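PDB 4YYF: beta-N-acetylhexosaminidase from Mycobacterium smegmatis, which probably catalyses the hydrolysis of terminal, non-reducing N-acetyl-D-hexosamine residues from N-acetyl-beta-D-hexosaminides, as a member of glycosyl hydrolase family 3. Local coordinates for residues D104-R109 with A156-V161; E125-K130 with R173-D178. The protein carries 1 engineered substitution. All coordinates share one frame; numbering follows the deposited sequence.

Contact 1 (D104-R109 with A156-V161); sequences DEEGGR and APVVDV
Glu-106 and Ala-156 bring the two backbones together, with their CA atoms 5.6 Å apart. Segment 104-109 takes in the end of strand 100-107 and the turn after it. Segment 156-161 is part of the loop that follows the neighbouring parallel strand 153-154. The contact thus joins the ends of adjacent parallel strands of the barrel sheet. A classic beta bulge at Glu-106 and Gly-107 breaks the regular run of the first strand. On the other side a cis peptide joins Ala-156 to Pro-157. The contact continues to Val-158, past the proline.

Three small van der Waals contacts make up the interface, two of them methyl against oxygen. CB of Ala-156 sits 3.8 Å from the carbonyl O of Glu-105. The same methyl is 4.1 Å from CG of Glu-106. Further out, CG2 of Val-158 is 3.4 Å from OE1 of Glu-106 and lies over one face of the carboxylate. The torsions of Glu-106 explain this reach. CG stands beside the backbone N (chi1 -58°), and the chain is then extended (chi2 169°).

Polar partners come from elsewhere in the fold. OE2 of Glu-106 forms a salt bridge with Lys-203 and a second with an arginine of the same long loop. A formic acid about 5 Å from the Glu-106 side chain, probably from the crystallisation liquor, may mark a pocket. The valine methyl and these outside cations together should restrict rotation of the buried carboxylate, and the positive charges probably offset the cost of burying it.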
loop_
_atom_site.group_PDB
_atom_site.type_symbol
_atom_site.label_atom_id
_atom_site.label_comp_id
_atom_site.label_asym_id
_atom_site.label_seq_id
_atom_site.Cartn_x
_atom_site.Cartn_y
_atom_site.Cartn_z
ATOM N N ASP A 104 2.875 -6.166 5.677
ATOM C CA ASP A 104 1.963 -5.613 6.681
ATOM C C ASP A 104 2.573 -5.766 8.078
ATOM O O ASP A 104 2.411 -6.800 8.717
ATOM C CB ASP A 104 0.627 -6.359 6.684
ATOM C CG ASP A 104 -0.350 -5.850 5.637
ATOM O OD1 ASP A 104 -0.119 -4.768 5.053
ATOM O OD2 ASP A 104 -1.374 -6.538 5.407
ATOM N N GLU A 105 3.257 -4.743 8.568
ATOM C CA GLU A 105 3.843 -4.816 9.905
ATOM C C GLU A 105 3.335 -3.645 10.758
ATOM O O GLU A 105 4.002 -2.612 10.886
ATOM C CB GLU A 105 5.377 -4.853 9.804
ATOM C CG GLU A 105 6.102 -5.063 11.116
ATOM C CD GLU A 105 5.487 -6.150 11.976
ATOM O OE1 GLU A 105 4.875 -5.813 13.009
ATOM O OE2 GLU A 105 5.626 -7.346 11.638
ATOM N N GLU A 106 2.135 -3.819 11.318
ATOM C CA GLU A 106 1.437 -2.777 12.085
ATOM C C GLU A 106 1.618 -2.973 13.578
ATOM O O GLU A 106 1.568 -2.015 14.350
ATOM C CB GLU A 106 -0.075 -2.826 11.793
ATOM C CG GLU A 106 -0.445 -2.664 10.320
ATOM C CD GLU A 106 -1.905 -2.986 10.038
ATOM O OE1 GLU A 106 -2.738 -2.847 10.966
ATOM O OE2 GLU A 106 -2.213 -3.382 8.884
ATOM N N GLY A 107 1.786 -4.232 13.984
ATOM C CA GLY A 107 1.800 -4.594 15.392
ATOM C C GLY A 107 0.472 -5.227 15.746
ATOM O O GLY A 107 -0.471 -5.180 14.951
ATOM N N GLY A 108 0.377 -5.814 16.935
ATOM C CA GLY A 108 -0.872 -6.417 17.370
ATOM C C GLY A 108 -1.313 -7.570 16.482
ATOM O O GLY A 108 -0.569 -8.544 16.293
ATOM N N ARG A 109 -2.526 -7.470 15.940
ATOM C CA ARG A 109 -3.096 -8.553 15.137
ATOM C C ARG A 109 -2.490 -8.662 13.740
ATOM O O ARG A 109 -2.625 -9.692 13.077
ATOM C CB ARG A 109 -4.615 -8.395 15.036
ATOM C CG ARG A 109 -5.361 -8.823 16.310
ATOM C CD ARG A 109 -6.867 -8.659 16.143
ATOM N NE ARG A 109 -7.162 -7.300 15.711
ATOM C CZ ARG A 109 -7.982 -6.974 14.720
ATOM N NH1 ARG A 109 -8.642 -7.917 14.055
ATOM N NH2 ARG A 109 -8.158 -5.691 14.416
ATOM N N ALA A 156 1.947 0.580 6.736
ATOM C CA ALA A 156 1.556 1.102 8.039
ATOM C C ALA A 156 2.046 2.535 8.078
ATOM O O ALA A 156 3.008 2.871 7.395
ATOM C CB ALA A 156 2.209 0.258 9.161
ATOM N N PRO A 157 1.421 3.400 8.892
ATOM C CA PRO A 157 0.356 3.152 9.853
ATOM C C PRO A 157 -1.031 3.235 9.240
ATOM O O PRO A 157 -1.277 3.954 8.274
ATOM C CB PRO A 157 0.511 4.314 10.838
ATOM C CG PRO A 157 0.971 5.460 9.947
ATOM C CD PRO A 157 1.941 4.779 8.985
ATOM N N VAL A 158 -1.938 2.491 9.851
ATOM C CA VAL A 158 -3.364 2.664 9.652
ATOM C C VAL A 158 -3.737 4.035 10.198
ATOM O O VAL A 158 -3.395 4.371 11.333
ATOM C CB VAL A 158 -4.120 1.587 10.456
ATOM C CG1 VAL A 158 -5.629 1.889 10.517
ATOM C CG2 VAL A 158 -3.856 0.210 9.857
ATOM N N VAL A 159 -4.437 4.833 9.401
ATOM C CA VAL A 159 -4.928 6.120 9.890
ATOM C C VAL A 159 -6.449 6.121 9.951
ATOM O O VAL A 159 -7.073 7.144 10.253
ATOM C CB VAL A 159 -4.396 7.310 9.052
ATOM C CG1 VAL A 159 -2.860 7.393 9.140
ATOM C CG2 VAL A 159 -4.836 7.177 7.608
ATOM N N ASP A 160 -7.042 4.959 9.693
ATOM C CA ASP A 160 -8.468 4.771 9.928
ATOM C C ASP A 160 -8.850 5.163 11.348
ATOM O O ASP A 160 -8.098 4.937 12.301
ATOM C CB ASP A 160 -8.874 3.315 9.688
ATOM C CG ASP A 160 -8.631 2.863 8.265
ATOM O OD1 ASP A 160 -8.807 3.680 7.331
ATOM O OD2 ASP A 160 -8.249 1.681 8.079
ATOM N N VAL A 161 -10.034 5.755 11.475
ATOM C CA VAL A 161 -10.540 6.251 12.742
ATOM C C VAL A 161 -11.740 5.391 13.102
ATOM O O VAL A 161 -12.659 5.260 12.297
ATOM C CB VAL A 161 -11.001 7.714 12.568
ATOM C CG1 VAL A 161 -11.598 8.246 13.841
ATOM C CG2 VAL A 161 -9.823 8.581 12.095
#

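Contact 2 (E125-K130 with R173-D178); sequences ELARTK and RSFGSD. With ACT (acetate ion), chain D.
The first torsion of Phe-175 (chi1 -74°) brings its ring up to Ala-127 and Leu-126, although its CB points obliquely to the helix. The second torsion (chi2 -80°) then presents an edge of the ring to both residues. CD1 of Phe-175 is 4.4 Å from CB of Ala-127, and the neighbouring CE1 meets CD1 of Leu-126 at the same distance. The Ala-127 methyl also packs close to the backbone, with its CB 3.2 Å from the carbonyl O of Phe-175. The small alanine side chain probably allows this close approach.

Both segments are braced from within. Gly-176 N donates to OG of Ser-174 over 3.0 Å, which closes an ST turn around Phe-175. In the helix, OG1 of Thr-129 donates to the carbonyl O of Glu-125, coming from above the carbonyl plane. Leu-126 O accepts from the N atoms of Thr-129 and Lys-130 as the helix ends.

Arg-173, at the start of the segment, makes no contact with the helix. Its bent chain directs NH1 to OXT of a bound acetate at 2.8 Å, while NH2 makes a weaker bond to the same oxygen. The acetate probably came from the crystallisation liquor.

Tyr-185, Ala-186 and Tyr-189 of helix 179-196 also pack on Phe-175. Asp-178 is the N-cap of that helix and accepts from Ala-180 N. This is helix-to-loop packing at the periphery of an alpha/beta barrel, the fold of the family 3 N-terminal domain.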
loop_
_atom_site.group_PDB
_atom_site.type_symbol
_atom_site.label_atom_id
_atom_site.label_comp_id
_atom_site.label_asym_id
_atom_site.label_seq_id
_atom_site.Cartn_x
_atom_site.Cartn_y
_atom_site.Cartn_z
ATOM N N GLU A 125 -3.691 -0.115 21.622
ATOM C CA GLU A 125 -3.041 -0.268 22.917
ATOM C C GLU A 125 -1.851 0.696 23.057
ATOM O O GLU A 125 -1.587 1.226 24.137
ATOM C CB GLU A 125 -2.612 -1.725 23.129
ATOM C CG GLU A 125 -2.121 -2.053 24.542
ATOM C CD GLU A 125 -3.239 -2.116 25.597
ATOM O OE1 GLU A 125 -4.364 -1.617 25.348
ATOM O OE2 GLU A 125 -2.983 -2.669 26.695
ATOM N N LEU A 126 -1.142 0.937 21.966
ATOM C CA LEU A 126 -0.038 1.900 22.006
ATOM C C LEU A 126 -0.555 3.283 22.380
ATOM O O LEU A 126 0.028 3.977 23.220
ATOM C CB LEU A 126 0.663 1.962 20.659
ATOM C CG LEU A 126 1.528 0.762 20.274
ATOM C CD1 LEU A 126 2.200 1.032 18.927
ATOM C CD2 LEU A 126 2.580 0.498 21.358
ATOM N N ALA A 127 -1.669 3.675 21.776
ATOM C CA ALA A 127 -2.205 5.007 22.022
ATOM C C ALA A 127 -2.678 5.133 23.468
ATOM O O ALA A 127 -2.682 6.226 24.033
ATOM C CB ALA A 127 -3.316 5.328 21.047
ATOM N N ARG A 128 -3.050 4.010 24.075
ATOM C CA ARG A 128 -3.585 4.030 25.434
ATOM C C ARG A 128 -2.509 3.997 26.504
ATOM O O ARG A 128 -2.743 4.416 27.628
ATOM C CB ARG A 128 -4.535 2.850 25.651
ATOM C CG ARG A 128 -5.788 2.938 24.822
ATOM C CD ARG A 128 -6.711 1.745 25.011
ATOM N NE ARG A 128 -8.050 2.076 24.527
ATOM C CZ ARG A 128 -9.038 1.202 24.374
ATOM N NH1 ARG A 128 -10.219 1.616 23.930
ATOM N NH2 ARG A 128 -8.844 -0.079 24.657
ATOM N N THR A 129 -1.337 3.475 26.166
ATOM C CA THR A 129 -0.334 3.184 27.194
ATOM C C THR A 129 0.995 3.909 26.984
ATOM O O THR A 129 1.862 3.873 27.856
ATOM C CB THR A 129 -0.048 1.668 27.283
ATOM O OG1 THR A 129 0.451 1.200 26.023
ATOM C CG2 THR A 129 -1.311 0.894 27.651
ATOM N N LYS A 130 1.157 4.545 25.824
ATOM C CA LYS A 130 2.411 5.194 25.451
ATOM C C LYS A 130 2.206 6.653 25.043
ATOM O O LYS A 130 1.124 7.045 24.598
ATOM C CB LYS A 130 3.066 4.460 24.274
ATOM C CG LYS A 130 3.254 2.960 24.472
ATOM C CD LYS A 130 4.405 2.676 25.418
ATOM C CE LYS A 130 4.448 1.198 25.793
ATOM N NZ LYS A 130 5.556 0.910 26.746
ATOM N N ARG A 173 -6.560 -2.077 15.229
ATOM C CA ARG A 173 -5.533 -1.630 14.291
ATOM C C ARG A 173 -5.544 -0.110 14.156
ATOM O O ARG A 173 -4.638 0.477 13.565
ATOM C CB ARG A 173 -5.747 -2.256 12.911
ATOM C CG ARG A 173 -5.627 -3.770 12.867
ATOM C CD ARG A 173 -6.173 -4.285 11.532
ATOM N NE ARG A 173 -5.362 -3.850 10.389
ATOM C CZ ARG A 173 -5.769 -3.889 9.124
ATOM N NH1 ARG A 173 -6.993 -4.309 8.840
ATOM N NH2 ARG A 173 -4.954 -3.511 8.146
ATOM N N SER A 174 -6.582 0.524 14.687
ATOM C CA SER A 174 -6.694 1.983 14.644
ATOM C C SER A 174 -6.151 2.620 15.912
ATOM O O SER A 174 -6.375 2.112 17.009
ATOM C CB SER A 174 -8.156 2.403 14.473
ATOM O OG SER A 174 -8.336 3.752 14.889
ATOM N N PHE A 175 -5.456 3.744 15.764
ATOM C CA PHE A 175 -4.908 4.452 16.921
ATOM C C PHE A 175 -5.970 5.169 17.754
ATOM O O PHE A 175 -5.683 5.611 18.857
ATOM C CB PHE A 175 -3.814 5.450 16.499
ATOM C CG PHE A 175 -2.512 4.799 16.122
ATOM C CD1 PHE A 175 -1.615 4.392 17.108
ATOM C CD2 PHE A 175 -2.197 4.568 14.796
ATOM C CE1 PHE A 175 -0.415 3.789 16.765
ATOM C CE2 PHE A 175 -1.006 3.963 14.444
ATOM C CZ PHE A 175 -0.110 3.560 15.439
ATOM N N GLY A 176 -7.186 5.306 17.242
ATOM C CA GLY A 176 -8.236 5.894 18.057
ATOM C C GLY A 176 -9.486 6.331 17.318
ATOM O O GLY A 176 -9.573 6.236 16.096
ATOM N N SER A 177 -10.459 6.809 18.084
ATOM C CA SER A 177 -11.735 7.272 17.552
ATOM C C SER A 177 -11.711 8.779 17.351
ATOM O O SER A 177 -12.648 9.358 16.811
ATOM C CB SER A 177 -12.865 6.916 18.512
ATOM O OG SER A 177 -12.580 7.385 19.817
ATOM N N ASP A 178 -10.638 9.410 17.809
ATOM C CA ASP A 178 -10.478 10.854 17.694
ATOM C C ASP A 178 -9.438 11.115 16.604
ATOM O O ASP A 178 -8.291 10.696 16.732
ATOM C CB ASP A 178 -10.025 11.429 19.042
ATOM C CG ASP A 178 -9.898 12.948 19.036
ATOM O OD1 ASP A 178 -9.727 13.548 17.958
ATOM O OD2 ASP A 178 -9.956 13.549 20.126
HETATM C C ACT D . -7.685 -4.070 4.994
HETATM O O ACT D . -7.094 -4.441 3.952
HETATM O OXT ACT D . -7.275 -4.571 6.061
HETATM C CH3 ACT D . -8.827 -3.100 4.973
#

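In the fold
The segments alternate along the chain: 104-109, 125-130, 156-161, then 173-178. Contact 1 lies at the ends of neighbouring strands of the barrel sheet. Contact 2 is farther out, about 21 Å from the centre of the chain against about 12 Å for contact 1. Their centres are about 11 Å apart. The long loop between strand 153-154 and helix 179-196 supplies one segment to each. It also ties the two together: Arg-173 NH2 is 2.8 Å from Glu-106 OE2 in a salt bridge, and Ser-174 OG probably bonds to Asp-160 O. The loop thus connects a buried carboxylate to peripheral helix packing within one domain.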